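PDB 4Z48: uncharacterized protein TP-0789 domain-containing protein from Desulfovibrio piger ATCC 29098, which is of unknown function but has a LolA-like fold, consistent with a role in binding or carrying lipoproteins or other lipid-bearing ligands in the cell envelope. Local coordinates for residues Ser28-Val33 against Ser226-Asp231; Asp118-Asp123 against Thr161-Gln166; Lys186-Lys191 against Arg214-Ser219. One frame throughout, in Å; residues are numbered along the deposited sequence.

Contact 1 (Ser28-Val33 against Ser226-Asp231); sequences SYSEAV and SNLRYD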
ATOM      1  N   SER A  28      10.655  -1.292  -9.842  1.00 21.79           N
ATOM      2  CA  SER A  28      10.922   0.003  -9.230  1.00 21.92           C
ATOM      3  C   SER A  28      11.797  -0.107  -7.985  1.00 24.17           C
ATOM      4  O   SER A  28      11.843  -1.133  -7.301  1.00 20.75           O
ATOM      5  CB  SER A  28       9.620   0.711  -8.852  1.00 25.35           C
ATOM      6  OG  SER A  28       8.871  -0.045  -7.923  1.00 32.68           O
ATOM      7  N   TYR A  29      12.442   1.006  -7.676  1.00 20.83           N
ATOM      8  CA  TYR A  29      13.280   1.176  -6.512  1.00 20.96           C
ATOM      9  C   TYR A  29      12.913   2.473  -5.864  1.00 24.59           C
ATOM     10  O   TYR A  29      12.670   3.440  -6.588  1.00 25.82           O
ATOM     11  CB  TYR A  29      14.751   1.177  -6.933  1.00 22.97           C
ATOM     12  CG  TYR A  29      15.692   1.635  -5.848  1.00 24.44           C
ATOM     13  CD1 TYR A  29      16.119   0.757  -4.853  1.00 25.00           C
ATOM     14  CD2 TYR A  29      16.105   2.965  -5.768  1.00 25.42           C
ATOM     15  CE1 TYR A  29      16.994   1.171  -3.848  1.00 23.24           C
ATOM     16  CE2 TYR A  29      16.970   3.395  -4.755  1.00 26.46           C
ATOM     17  CZ  TYR A  29      17.403   2.491  -3.796  1.00 31.86           C
ATOM     18  OH  TYR A  29      18.242   2.878  -2.787  1.00 31.29           O
ATOM     19  N   SER A  30      12.851   2.514  -4.521  1.00 20.15           N
ATOM     20  CA  SER A  30      12.681   3.779  -3.810  1.00 19.19           C
ATOM     21  C   SER A  30      13.298   3.726  -2.416  1.00 22.50           C
ATOM     22  O   SER A  30      13.630   2.667  -1.901  1.00 23.84           O
ATOM     23  CB  SER A  30      11.227   4.222  -3.729  1.00 23.08           C
ATOM     24  OG  SER A  30      10.480   3.522  -2.757  1.00 26.73           O
ATOM     25  N   GLU A  31      13.492   4.907  -1.855  1.00 19.25           N
ATOM     26  CA  GLU A  31      13.969   5.131  -0.502  1.00 19.06           C
ATOM     27  C   GLU A  31      12.877   5.889   0.263  1.00 22.57           C
ATOM     28  O   GLU A  31      12.163   6.729  -0.304  1.00 21.41           O
ATOM     29  CB  GLU A  31      15.286   5.915  -0.531  1.00 20.56           C
ATOM     30  CG  GLU A  31      16.428   5.117  -1.125  1.00 31.09           C
ATOM     31  CD  GLU A  31      17.655   5.941  -1.442  1.00 46.34           C
ATOM     32  OE1 GLU A  31      17.751   7.079  -0.936  1.00 30.29           O
ATOM     33  OE2 GLU A  31      18.505   5.466  -2.225  1.00 37.62           O
ATOM     34  N   ALA A  32      12.694   5.557   1.519  1.00 18.94           N
ATOM     35  CA  ALA A  32      11.664   6.235   2.313  1.00 18.80           C
ATOM     36  C   ALA A  32      12.110   6.458   3.737  1.00 21.64           C
ATOM     37  O   ALA A  32      12.964   5.721   4.244  1.00 19.80           O
ATOM     38  CB  ALA A  32      10.365   5.417   2.328  1.00 19.46           C
ATOM     39  N   VAL A  33      11.536   7.493   4.364  1.00 17.39           N
ATOM     40  CA  VAL A  33      11.664   7.786   5.795  1.00 18.78           C
ATOM     41  C   VAL A  33      10.227   7.843   6.329  1.00 23.25           C
ATOM     42  O   VAL A  33       9.379   8.521   5.738  1.00 23.27           O
ATOM     43  CB  VAL A  33      12.478   9.069   6.119  1.00 23.04           C
ATOM     44  CG1 VAL A  33      12.348   9.425   7.606  1.00 23.29           C
ATOM     45  CG2 VAL A  33      13.953   8.873   5.781  1.00 23.77           C
ATOM     46  N   SER A 226      11.690   9.173  -1.612  1.00 19.04           N
ATOM     47  CA  SER A 226      12.613   9.903  -2.468  1.00 20.17           C
ATOM     48  C   SER A 226      13.519   8.927  -3.205  1.00 23.35           C
ATOM     49  O   SER A 226      13.468   7.724  -2.943  1.00 21.29           O
ATOM     50  CB  SER A 226      13.388  10.966  -1.692  1.00 25.77           C
ATOM     51  OG  SER A 226      14.163  10.460  -0.625  1.00 27.21           O
ATOM     52  N   ASN A 227      14.227   9.441  -4.241  1.00 22.03           N
ATOM     53  CA  ASN A 227      15.120   8.695  -5.132  1.00 22.18           C
ATOM     54  C   ASN A 227      14.368   7.517  -5.797  1.00 25.56           C
ATOM     55  O   ASN A 227      14.948   6.438  -6.018  1.00 25.43           O
ATOM     56  CB  ASN A 227      16.372   8.240  -4.404  1.00 23.69           C
ATOM     57  CG  ASN A 227      17.176   9.423  -3.904  1.00 36.53           C
ATOM     58  OD1 ASN A 227      17.562  10.296  -4.664  1.00 37.54           O
ATOM     59  ND2 ASN A 227      17.359   9.521  -2.615  1.00 29.53           N
ATOM     60  N   LEU A 228      13.069   7.750  -6.131  1.00 23.80           N
ATOM     61  CA  LEU A 228      12.278   6.694  -6.760  0.60 24.58           C
ATOM     62  C   LEU A 228      12.617   6.610  -8.245  1.00 28.69           C
ATOM     63  O   LEU A 228      12.776   7.620  -8.940  1.00 31.29           O
ATOM     64  CB  LEU A 228      10.754   6.851  -6.544  0.60 25.02           C
ATOM     65  CG  LEU A 228       9.876   5.594  -6.827  0.60 29.50           C
ATOM     66  CD1 LEU A 228       8.622   5.618  -6.011  0.60 29.56           C
ATOM     67  CD2 LEU A 228       9.489   5.476  -8.293  0.60 33.40           C
ATOM     68  N   ARG A 229      12.788   5.380  -8.714  1.00 25.64           N
ATOM     69  CA  ARG A 229      13.126   5.085 -10.115  1.00 26.00           C
ATOM     70  C   ARG A 229      12.317   3.898 -10.621  1.00 29.55           C
ATOM     71  O   ARG A 229      12.019   2.998  -9.846  1.00 31.52           O
ATOM     72  CB  ARG A 229      14.622   4.768 -10.242  1.00 27.81           C
ATOM     73  CG  ARG A 229      15.548   5.967 -10.115  1.00 45.84           C
ATOM     74  CD  ARG A 229      16.717   5.859 -11.079  1.00 65.54           C
ATOM     75  NE  ARG A 229      17.611   4.743 -10.757  1.00 77.63           N
ATOM     76  CZ  ARG A 229      18.412   4.149 -11.638  1.00 94.99           C
ATOM     77  NH1 ARG A 229      18.423   4.543 -12.905  1.00 87.32           N
ATOM     78  NH2 ARG A 229      19.191   3.144 -11.263  1.00 78.96           N
ATOM     79  N   TYR A 230      11.958   3.887 -11.912  1.00 23.64           N
ATOM     80  CA  TYR A 230      11.259   2.742 -12.517  1.00 23.01           C
ATOM     81  C   TYR A 230      12.142   2.022 -13.531  1.00 27.35           C
ATOM     82  O   TYR A 230      13.019   2.650 -14.124  1.00 27.52           O
ATOM     83  CB  TYR A 230       9.979   3.172 -13.214  1.00 22.77           C
ATOM     84  CG  TYR A 230       8.890   3.598 -12.263  1.00 22.72           C
ATOM     85  CD1 TYR A 230       8.226   2.667 -11.477  1.00 22.78           C
ATOM     86  CD2 TYR A 230       8.487   4.932 -12.181  1.00 23.38           C
ATOM     87  CE1 TYR A 230       7.200   3.046 -10.620  1.00 23.01           C
ATOM     88  CE2 TYR A 230       7.470   5.325 -11.310  1.00 23.35           C
ATOM     89  CZ  TYR A 230       6.844   4.376 -10.518  1.00 23.78           C
ATOM     90  OH  TYR A 230       5.852   4.704  -9.639  1.00 22.60           O
ATOM     91  N   ASP A 231      11.865   0.724 -13.776  1.00 24.74           N
ATOM     92  CA  ASP A 231      12.544  -0.107 -14.781  1.00 26.59           C
ATOM     93  C   ASP A 231      14.080   0.040 -14.738  1.00 32.73           C
ATOM     94  O   ASP A 231      14.717   0.353 -15.748  1.00 32.87           O
ATOM     95  CB  ASP A 231      11.990   0.197 -16.175  1.00 28.82           C
ATOM     96  CG  ASP A 231      10.512  -0.141 -16.290  1.00 31.01           C
ATOM     97  OD1 ASP A 231       9.997  -0.787 -15.392  1.00 26.97           O
ATOM     98  OD2 ASP A 231       9.888   0.238 -17.298  1.00 35.12           O
TER
HETATM   99  O   HOH W   1      16.443   9.130  -0.063  1.00 39.16           O
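Glu31 and Asn227 meet within the register shift of a beta bulge: strands 28-33 and 228-230 run antiparallel at 176°, and Asn227 sits at the corner just before the second. Asn227 ND2 gives a hydrogen bond to Glu31 OE1 at 3.0 Å, reaching that oxygen from above the carboxylate, whose plane is turned 58° from the amide. The other carboxylate oxygen, OE2, uses its anti lone pair to accept from Tyr29 OH at 2.7 Å; a ring carried anti to its backbone N (chi1 168°) can thus lie along its own strand toward Glu31. Both carboxylate oxygens are therefore engaged, and a water donating to OE1 is also bonded to Ser226 OG, bringing in the residue before Asn227. On the other face Ser30 CB packs against Leu228 CG at 3.6 Å, while Ser28 CB approaches Tyr230 CD1 at the same separation. Leu228 CD2 lies over the rim of one face of the Tyr230 ring, whose OH is bonded to Thr206. Paired backbone bonds frame the bulge: Tyr29 with Arg229 on one side, Glu31 with Ser226 on the other. The extra residue is thus absorbed without losing the ladder. Strand 27-38 continues the pairing through strand 41-54, and strand 219-230 through strand 204-214, so the contact joins the first and last strands of the chain.

Contact 2 (Asp118-Asp123 against Thr161-Gln166); sequences DLSNED and TQYSRQ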
ATOM      1  N   ASP A 118       1.133   3.325  11.665  1.00 19.07           N
ATOM      2  CA  ASP A 118      -0.314   3.380  11.464  1.00 18.52           C
ATOM      3  C   ASP A 118      -0.725   2.578  10.242  1.00 23.12           C
ATOM      4  O   ASP A 118      -1.915   2.401  10.002  1.00 24.27           O
ATOM      5  CB  ASP A 118      -0.784   4.820  11.415  1.00 20.48           C
ATOM      6  CG  ASP A 118      -0.636   5.410  12.808  1.00 23.92           C
ATOM      7  OD1 ASP A 118      -1.463   5.111  13.646  1.00 24.12           O
ATOM      8  OD2 ASP A 118       0.418   6.042  13.089  1.00 19.99           O
ATOM      9  N   LEU A 119       0.247   1.970   9.559  1.00 19.89           N
ATOM     10  CA  LEU A 119      -0.024   1.027   8.462  1.00 21.42           C
ATOM     11  C   LEU A 119      -0.121  -0.390   9.042  1.00 22.18           C
ATOM     12  O   LEU A 119       0.640  -0.703   9.967  1.00 20.42           O
ATOM     13  CB  LEU A 119       1.145   1.069   7.459  1.00 22.09           C
ATOM     14  CG  LEU A 119       1.256   2.202   6.454  1.00 29.22           C
ATOM     15  CD1 LEU A 119       1.605   3.529   7.123  1.00 32.11           C
ATOM     16  CD2 LEU A 119       2.401   1.915   5.506  1.00 31.46           C
ATOM     17  N   SER A 120      -1.013  -1.244   8.507  1.00 20.21           N
ATOM     18  CA  SER A 120      -1.104  -2.649   8.869  1.00 20.59           C
ATOM     19  C   SER A 120      -0.266  -3.449   7.895  1.00 22.18           C
ATOM     20  O   SER A 120       0.069  -2.921   6.844  1.00 19.91           O
ATOM     21  CB  SER A 120      -2.552  -3.117   8.822  1.00 23.51           C
ATOM     22  OG  SER A 120      -3.336  -2.512   9.836  1.00 30.26           O
ATOM     23  N   ASN A 121       0.040  -4.729   8.205  1.00 20.81           N
ATOM     24  CA  ASN A 121       0.794  -5.583   7.274  1.00 21.72           C
ATOM     25  C   ASN A 121       0.052  -5.733   5.922  1.00 24.88           C
ATOM     26  O   ASN A 121       0.685  -5.736   4.860  1.00 24.58           O
ATOM     27  CB  ASN A 121       1.050  -6.966   7.891  1.00 22.06           C
ATOM     28  CG  ASN A 121       1.967  -6.917   9.074  1.00 25.63           C
ATOM     29  OD1 ASN A 121       2.899  -6.126   9.112  1.00 23.45           O
ATOM     30  ND2 ASN A 121       1.696  -7.742  10.076  1.00 20.18           N
ATOM     31  N   GLU A 122      -1.282  -5.777   5.955  1.00 22.87           N
ATOM     32  CA  GLU A 122      -2.062  -5.909   4.721  1.00 23.44           C
ATOM     33  C   GLU A 122      -2.008  -4.640   3.858  1.00 26.75           C
ATOM     34  O   GLU A 122      -2.147  -4.757   2.659  1.00 26.68           O
ATOM     35  CB  GLU A 122      -3.517  -6.312   4.989  1.00 25.33           C
ATOM     36  CG  GLU A 122      -4.394  -5.247   5.638  1.00 30.03           C
ATOM     37  CD  GLU A 122      -5.867  -5.630   5.665  1.00 34.75           C
ATOM     38  OE1 GLU A 122      -6.426  -5.994   4.604  1.00 31.43           O
ATOM     39  OE2 GLU A 122      -6.464  -5.559   6.761  1.00 27.46           O
ATOM     40  N   ASP A 123      -1.745  -3.463   4.455  1.00 22.61           N
ATOM     41  CA  ASP A 123      -1.632  -2.198   3.729  1.00 23.32           C
ATOM     42  C   ASP A 123      -0.395  -2.157   2.812  1.00 30.95           C
ATOM     43  O   ASP A 123      -0.348  -1.327   1.902  1.00 31.04           O
ATOM     44  CB  ASP A 123      -1.600  -1.018   4.706  1.00 22.99           C
ATOM     45  CG  ASP A 123      -2.871  -0.833   5.508  1.00 25.05           C
ATOM     46  OD1 ASP A 123      -3.945  -1.222   5.022  1.00 24.00           O
ATOM     47  OD2 ASP A 123      -2.797  -0.262   6.604  1.00 24.02           O
ATOM     48  N   THR A 161      -9.579  -9.429   5.360  1.00 29.95           N
ATOM     49  CA  THR A 161      -9.211  -8.009   5.520  1.00 27.03           C
ATOM     50  C   THR A 161      -9.824  -7.475   6.799  1.00 27.05           C
ATOM     51  O   THR A 161     -10.842  -7.988   7.250  1.00 27.80           O
ATOM     52  CB  THR A 161      -9.677  -7.175   4.268  1.00 26.87           C
ATOM     53  OG1 THR A 161      -9.418  -5.783   4.481  1.00 28.74           O
ATOM     54  CG2 THR A 161     -11.153  -7.367   3.933  1.00 24.40           C
ATOM     55  N   GLN A 162      -9.226  -6.438   7.385  1.00 23.60           N
ATOM     56  CA  GLN A 162      -9.826  -5.869   8.591  1.00 23.53           C
ATOM     57  C   GLN A 162     -10.903  -4.826   8.202  1.00 26.35           C
ATOM     58  O   GLN A 162     -11.648  -4.350   9.060  1.00 26.52           O
ATOM     59  CB  GLN A 162      -8.728  -5.211   9.455  1.00 24.03           C
ATOM     60  CG  GLN A 162      -8.249  -3.901   8.900  1.00 27.63           C
ATOM     61  CD  GLN A 162      -7.020  -3.388   9.584  1.00 38.50           C
ATOM     62  OE1 GLN A 162      -5.900  -3.636   9.133  1.00 30.27           O
ATOM     63  NE2 GLN A 162      -7.213  -2.644  10.674  1.00 21.84           N
ATOM     64  N   TYR A 163     -10.948  -4.443   6.919  1.00 22.32           N
ATOM     65  CA  TYR A 163     -11.831  -3.366   6.510  1.00 22.76           C
ATOM     66  C   TYR A 163     -13.163  -3.836   5.950  1.00 27.72           C
ATOM     67  O   TYR A 163     -13.242  -4.873   5.295  1.00 26.59           O
ATOM     68  CB  TYR A 163     -11.145  -2.464   5.479  1.00 22.32           C
ATOM     69  CG  TYR A 163      -9.753  -2.034   5.883  1.00 20.22           C
ATOM     70  CD1 TYR A 163      -9.547  -1.222   6.996  1.00 20.10           C
ATOM     71  CD2 TYR A 163      -8.636  -2.461   5.167  1.00 20.16           C
ATOM     72  CE1 TYR A 163      -8.267  -0.780   7.343  1.00 20.66           C
ATOM     73  CE2 TYR A 163      -7.342  -2.058   5.532  1.00 19.91           C
ATOM     74  CZ  TYR A 163      -7.165  -1.243   6.634  1.00 27.40           C
ATOM     75  OH  TYR A 163      -5.890  -0.842   6.934  1.00 24.86           O
ATOM     76  N   SER A 164     -14.201  -3.056   6.226  1.00 25.04           N
ATOM     77  CA  SER A 164     -15.544  -3.336   5.725  1.00 27.02           C
ATOM     78  C   SER A 164     -15.773  -2.562   4.439  1.00 29.89           C
ATOM     79  O   SER A 164     -16.518  -3.024   3.570  1.00 30.73           O
ATOM     80  CB  SER A 164     -16.603  -2.966   6.754  1.00 31.92           C
ATOM     81  OG  SER A 164     -16.484  -1.595   7.092  1.00 38.71           O
ATOM     82  N   ARG A 165     -15.147  -1.374   4.332  1.00 24.69           N
ATOM     83  CA  ARG A 165     -15.317  -0.511   3.164  1.00 23.45           C
ATOM     84  C   ARG A 165     -14.315   0.637   3.217  1.00 25.54           C
ATOM     85  O   ARG A 165     -13.827   1.018   4.289  1.00 22.58           O
ATOM     86  CB  ARG A 165     -16.774  -0.002   3.071  1.00 26.13           C
ATOM     87  CG  ARG A 165     -17.057   1.414   3.560  1.00 35.03           C
ATOM     88  CD  ARG A 165     -18.539   1.668   3.705  1.00 37.94           C
ATOM     89  NE  ARG A 165     -18.775   2.495   4.887  1.00 38.95           N
ATOM     90  CZ  ARG A 165     -18.879   3.814   4.857  1.00 46.24           C
ATOM     91  NH1 ARG A 165     -18.818   4.463   3.701  1.00 32.63           N
ATOM     92  NH2 ARG A 165     -19.063   4.495   5.981  1.00 35.35           N
ATOM     93  N   GLN A 166     -13.962   1.127   2.039  1.00 22.17           N
ATOM     94  CA  GLN A 166     -13.033   2.211   1.839  1.00 21.82           C
ATOM     95  C   GLN A 166     -13.612   3.246   0.892  1.00 25.37           C
ATOM     96  O   GLN A 166     -14.071   2.896  -0.199  1.00 27.58           O
ATOM     97  CB  GLN A 166     -11.691   1.703   1.287  1.00 23.86           C
ATOM     98  CG  GLN A 166     -11.001   0.699   2.247  1.00 32.29           C
ATOM     99  CD  GLN A 166      -9.801   0.062   1.614  1.00 48.66           C
ATOM    100  OE1 GLN A 166      -9.511   0.259   0.426  1.00 40.98           O
ATOM    101  NE2 GLN A 166      -9.043  -0.669   2.416  1.00 41.48           N
TER
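Glu122 reaches across to the chain at Thr161-Tyr163 and holds it through OE2, with OE1 close by Thr161 OG1. Its CG stands between the backbone N and the carbonyl carbon (chi1 70°), and the chain runs out extended from there to the opposite loop. OE2 takes the backbone N-H of Gln162 on its syn lone pair, at 3.0 Å and with an angle of 162° at the hydrogen. OE1 of Glu122 lies 3.0 Å from Thr161 OG1, the oxygen that accepts from Tyr163 N in an ST turn, so the carboxylate meets a bend that is already braced from within. Tyr163 makes the second link. Its OH donates to the syn lone pair of Asp123 OD1 at 2.8 Å, and the carboxylate lies nearly coplanar with the ring, 11° apart, at its edge. Over one face of the Tyr163 ring sits Gln162 CG, 3.4 Å above the ring plane, over its centre. Asp123 OD2 is held in turn by the backbone N of Ser120 at 2.8 Å and by a salt bridge to Lys191, probably stabilising its negative charge. Segment 118-123 belongs to the long loop between strands 101-104 and 133-143, and it is fastened here to the chain leading into strand 163-171, beside Tyr182 of strand 177-184 and the Lys191 end of strand 189-201.

Contact 3 (Lys186-Lys191 against Arg214-Ser219); sequences KDRLVK and RPREGS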
ATOM      1  N   LYS A 186     -17.041  -2.995  12.348  1.00 31.16           N
ATOM      2  CA  LYS A 186     -18.114  -2.416  13.162  1.00 31.28           C
ATOM      3  C   LYS A 186     -18.547  -1.058  12.582  1.00 33.96           C
ATOM      4  O   LYS A 186     -19.185  -0.269  13.277  1.00 33.31           O
ATOM      5  CB  LYS A 186     -17.670  -2.283  14.623  1.00 34.71           C
ATOM      6  CG  LYS A 186     -17.653  -3.620  15.368  1.00 57.55           C
ATOM      7  CD  LYS A 186     -17.126  -3.474  16.795  1.00 71.71           C
ATOM      8  CE  LYS A 186     -16.736  -4.788  17.438  1.00 79.99           C
ATOM      9  NZ  LYS A 186     -17.920  -5.602  17.822  1.00 90.50           N
ATOM     10  N   ASP A 187     -18.219  -0.820  11.282  1.00 29.12           N
ATOM     11  CA  ASP A 187     -18.507   0.363  10.456  1.00 28.69           C
ATOM     12  C   ASP A 187     -17.887   1.656  11.039  1.00 30.21           C
ATOM     13  O   ASP A 187     -18.277   2.757  10.654  1.00 28.26           O
ATOM     14  CB  ASP A 187     -20.034   0.530  10.238  1.00 30.83           C
ATOM     15  CG  ASP A 187     -20.703  -0.673   9.600  1.00 40.69           C
ATOM     16  OD1 ASP A 187     -20.156  -1.203   8.610  1.00 37.68           O
ATOM     17  OD2 ASP A 187     -21.759  -1.107  10.115  1.00 50.31           O
ATOM     18  N   ARG A 188     -16.894   1.525  11.929  1.00 26.26           N
ATOM     19  CA  ARG A 188     -16.235   2.691  12.530  1.00 24.32           C
ATOM     20  C   ARG A 188     -15.062   3.127  11.683  1.00 27.03           C
ATOM     21  O   ARG A 188     -14.326   2.277  11.167  1.00 26.61           O
ATOM     22  CB  ARG A 188     -15.729   2.403  13.976  1.00 22.37           C
ATOM     23  CG  ARG A 188     -16.826   2.017  14.959  1.00 30.77           C
ATOM     24  CD  ARG A 188     -16.226   1.555  16.269  1.00 38.44           C
ATOM     25  NE  ARG A 188     -15.336   0.410  16.067  1.00 47.44           N
ATOM     26  CZ  ARG A 188     -15.102  -0.524  16.978  1.00 62.04           C
ATOM     27  NH1 ARG A 188     -15.699  -0.469  18.165  1.00 44.01           N
ATOM     28  NH2 ARG A 188     -14.285  -1.533  16.704  1.00 50.13           N
ATOM     29  N   LEU A 189     -14.847   4.441  11.601  1.00 22.62           N
ATOM     30  CA  LEU A 189     -13.692   5.020  10.902  1.00 22.58           C
ATOM     31  C   LEU A 189     -12.396   4.604  11.608  1.00 27.25           C
ATOM     32  O   LEU A 189     -12.159   5.019  12.745  1.00 27.46           O
ATOM     33  CB  LEU A 189     -13.806   6.548  10.837  1.00 22.42           C
ATOM     34  CG  LEU A 189     -12.698   7.273  10.070  1.00 25.78           C
ATOM     35  CD1 LEU A 189     -12.755   6.952   8.580  1.00 24.17           C
ATOM     36  CD2 LEU A 189     -12.808   8.760  10.275  1.00 30.88           C
ATOM     37  N   VAL A 190     -11.601   3.723  10.972  1.00 24.13           N
ATOM     38  CA  VAL A 190     -10.388   3.168  11.606  1.00 22.93           C
ATOM     39  C   VAL A 190      -9.104   3.880  11.094  1.00 25.64           C
ATOM     40  O   VAL A 190      -8.119   4.005  11.848  1.00 23.62           O
ATOM     41  CB  VAL A 190     -10.302   1.602  11.478  1.00 26.92           C
ATOM     42  CG1 VAL A 190     -10.155   1.134  10.036  1.00 26.05           C
ATOM     43  CG2 VAL A 190      -9.171   1.034  12.332  1.00 26.70           C
ATOM     44  N   LYS A 191      -9.108   4.333   9.827  1.00 20.71           N
ATOM     45  CA  LYS A 191      -7.925   5.001   9.293  1.00 19.33           C
ATOM     46  C   LYS A 191      -8.296   6.086   8.327  1.00 21.49           C
ATOM     47  O   LYS A 191      -9.246   5.940   7.529  1.00 19.64           O
ATOM     48  CB  LYS A 191      -6.947   4.028   8.584  1.00 19.68           C
ATOM     49  CG  LYS A 191      -6.509   2.838   9.317  1.00 32.95           C
ATOM     50  CD  LYS A 191      -5.275   2.274   8.691  1.00 35.68           C
ATOM     51  CE  LYS A 191      -4.962   1.052   9.472  1.00 33.87           C
ATOM     52  NZ  LYS A 191      -3.775   0.372   8.954  1.00 24.80           N
ATOM     53  N   ARG A 214      -4.658   7.040  12.614  1.00 22.30           N
ATOM     54  CA  ARG A 214      -5.547   6.093  13.299  1.00 23.05           C
ATOM     55  C   ARG A 214      -6.185   6.901  14.406  1.00 27.48           C
ATOM     56  O   ARG A 214      -5.546   7.117  15.440  1.00 24.96           O
ATOM     57  CB  ARG A 214      -4.808   4.829  13.796  1.00 22.62           C
ATOM     58  CG  ARG A 214      -4.551   3.851  12.627  1.00 27.42           C
ATOM     59  CD  ARG A 214      -4.064   2.514  13.109  1.00 23.31           C
ATOM     60  NE  ARG A 214      -2.864   2.656  13.929  1.00 23.75           N
ATOM     61  CZ  ARG A 214      -2.359   1.713  14.725  1.00 28.86           C
ATOM     62  NH1 ARG A 214      -2.983   0.546  14.869  1.00 30.63           N
ATOM     63  NH2 ARG A 214      -1.241   1.939  15.402  1.00 25.20           N
ATOM     64  N   PRO A 215      -7.385   7.481  14.145  1.00 31.42           N
ATOM     65  CA  PRO A 215      -8.029   8.335  15.164  1.00 32.59           C
ATOM     66  C   PRO A 215      -8.289   7.607  16.499  1.00 36.60           C
ATOM     67  O   PRO A 215      -8.208   8.231  17.559  1.00 37.59           O
ATOM     68  CB  PRO A 215      -9.344   8.773  14.495  1.00 34.59           C
ATOM     69  CG  PRO A 215      -9.600   7.755  13.389  1.00 38.30           C
ATOM     70  CD  PRO A 215      -8.214   7.379  12.915  1.00 32.97           C
ATOM     71  N   ARG A 216      -8.555   6.289  16.456  1.00 31.35           N
ATOM     72  CA  ARG A 216      -8.850   5.503  17.675  1.00 30.47           C
ATOM     73  C   ARG A 216      -7.572   5.195  18.479  1.00 35.87           C
ATOM     74  O   ARG A 216      -7.675   4.897  19.670  1.00 38.34           O
ATOM     75  CB  ARG A 216      -9.600   4.208  17.304  1.00 25.50           C
ATOM     76  CG  ARG A 216     -10.943   4.495  16.569  1.00 30.22           C
ATOM     77  CD  ARG A 216     -11.712   3.268  16.063  1.00 32.78           C
ATOM     78  NE  ARG A 216     -11.747   2.146  17.011  1.00 41.13           N
ATOM     79  CZ  ARG A 216     -12.600   2.018  18.025  1.00 61.88           C
ATOM     80  NH1 ARG A 216     -13.517   2.950  18.254  1.00 46.46           N
ATOM     81  NH2 ARG A 216     -12.534   0.962  18.824  1.00 61.13           N
ATOM     82  N   GLU A 217      -6.371   5.282  17.847  1.00 29.33           N
ATOM     83  CA  GLU A 217      -5.100   5.003  18.532  1.00 28.85           C
ATOM     84  C   GLU A 217      -4.389   6.269  18.997  1.00 35.43           C
ATOM     85  O   GLU A 217      -3.419   6.169  19.747  1.00 34.70           O
ATOM     86  CB  GLU A 217      -4.149   4.188  17.636  1.00 29.12           C
ATOM     87  CG  GLU A 217      -4.733   2.861  17.177  1.00 41.33           C
ATOM     88  CD  GLU A 217      -5.178   1.921  18.281  1.00 61.08           C
ATOM     89  OE1 GLU A 217      -4.379   1.664  19.212  1.00 55.83           O
ATOM     90  OE2 GLU A 217      -6.331   1.437  18.212  1.00 49.10           O
ATOM     91  N   GLY A 218      -4.847   7.435  18.533  1.00 33.67           N
ATOM     92  CA  GLY A 218      -4.223   8.715  18.856  1.00 33.05           C
ATOM     93  C   GLY A 218      -2.842   8.824  18.226  1.00 33.17           C
ATOM     94  O   GLY A 218      -1.909   9.354  18.832  1.00 32.90           O
ATOM     95  N   SER A 219      -2.688   8.261  17.023  1.00 25.60           N
ATOM     96  CA  SER A 219      -1.393   8.264  16.359  1.00 24.34           C
ATOM     97  C   SER A 219      -1.504   8.613  14.886  1.00 26.59           C
ATOM     98  O   SER A 219      -2.551   8.371  14.258  1.00 24.40           O
ATOM     99  CB  SER A 219      -0.713   6.908  16.503  1.00 25.84           C
ATOM    100  OG  SER A 219      -1.560   5.838  16.130  1.00 35.05           O
TER
HETATM  101  O   HOH W   2      -8.205   4.275  14.529  1.00 25.97           O
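Pro215 packs against Val190 where the irregular start of strand 189-201, a classic beta bulge of Val190 and Lys191 opposite Tyr182, meets the turn joining strands 204-214 and 219-230, itself closed by a G1 bulge at Gly218 and Ser219. The close part sets aliphatic carbons of Pro215 and Arg214 against backbone carbonyls and the Lys191 chain. Pro215 CD comes within 3.5 Å of Val190 O, while its CG lies near Leu189 O, so the ring rests against two successive carbonyls. Next to it the aliphatic chains of Lys191 and Arg214 run side by side in the same direction, with Lys191 CG 4.0 Å from Arg214 CG. Acids of loop segment 118-123 receive the two charges, Asp123 that of the amine and Asp118 that of Arg214 NE in a salt bridge, which probably lets the chains run together. Glu217 CG also lies over the centre of one face of the Arg214 guanidinium.

The outer side is more polar and more exposed to solvent, held by a stack and a water, and no direct hydrogen bond crosses the contact anywhere. Here Arg188 and Arg216 stack, their guanidinium planes 16° apart and the centres 3.7 Å from each other, although the side chains themselves cross at about a right angle. Bending at chi3 in Arg216 (42°) turns its flat end onto Arg188. The like charges are probably tolerated because Arg188 NE is paired with Asp184. Lys186 CD packs on the opposite face of the Arg188 guanidinium. A water bridges the two backbones, donating to Val190 O at 2.7 Å and accepting from Arg216 N at 2.8 Å.

In the fold
Contact 1 stands apart from the other two, with its centre about 24 Å from that of contact 2 and 30 Å from that of contact 3, across the centre of the chain. Contacts 2 and 3 are neighbours, their centres about 11 Å apart, and touch through the Asp123-Lys191 salt bridge and a probable Asp118-Ser219 hydrogen bond. Along the chain contact 1 encloses both, and contact 2 closes before contact 3 opens. All three reach the same antiparallel strand array. Contact 1 joins its first and last strands in chain order, while contacts 2 and 3 together tie the loop between strands 101-104 and 133-143 to strand ends on the other side of this LolA-like fold.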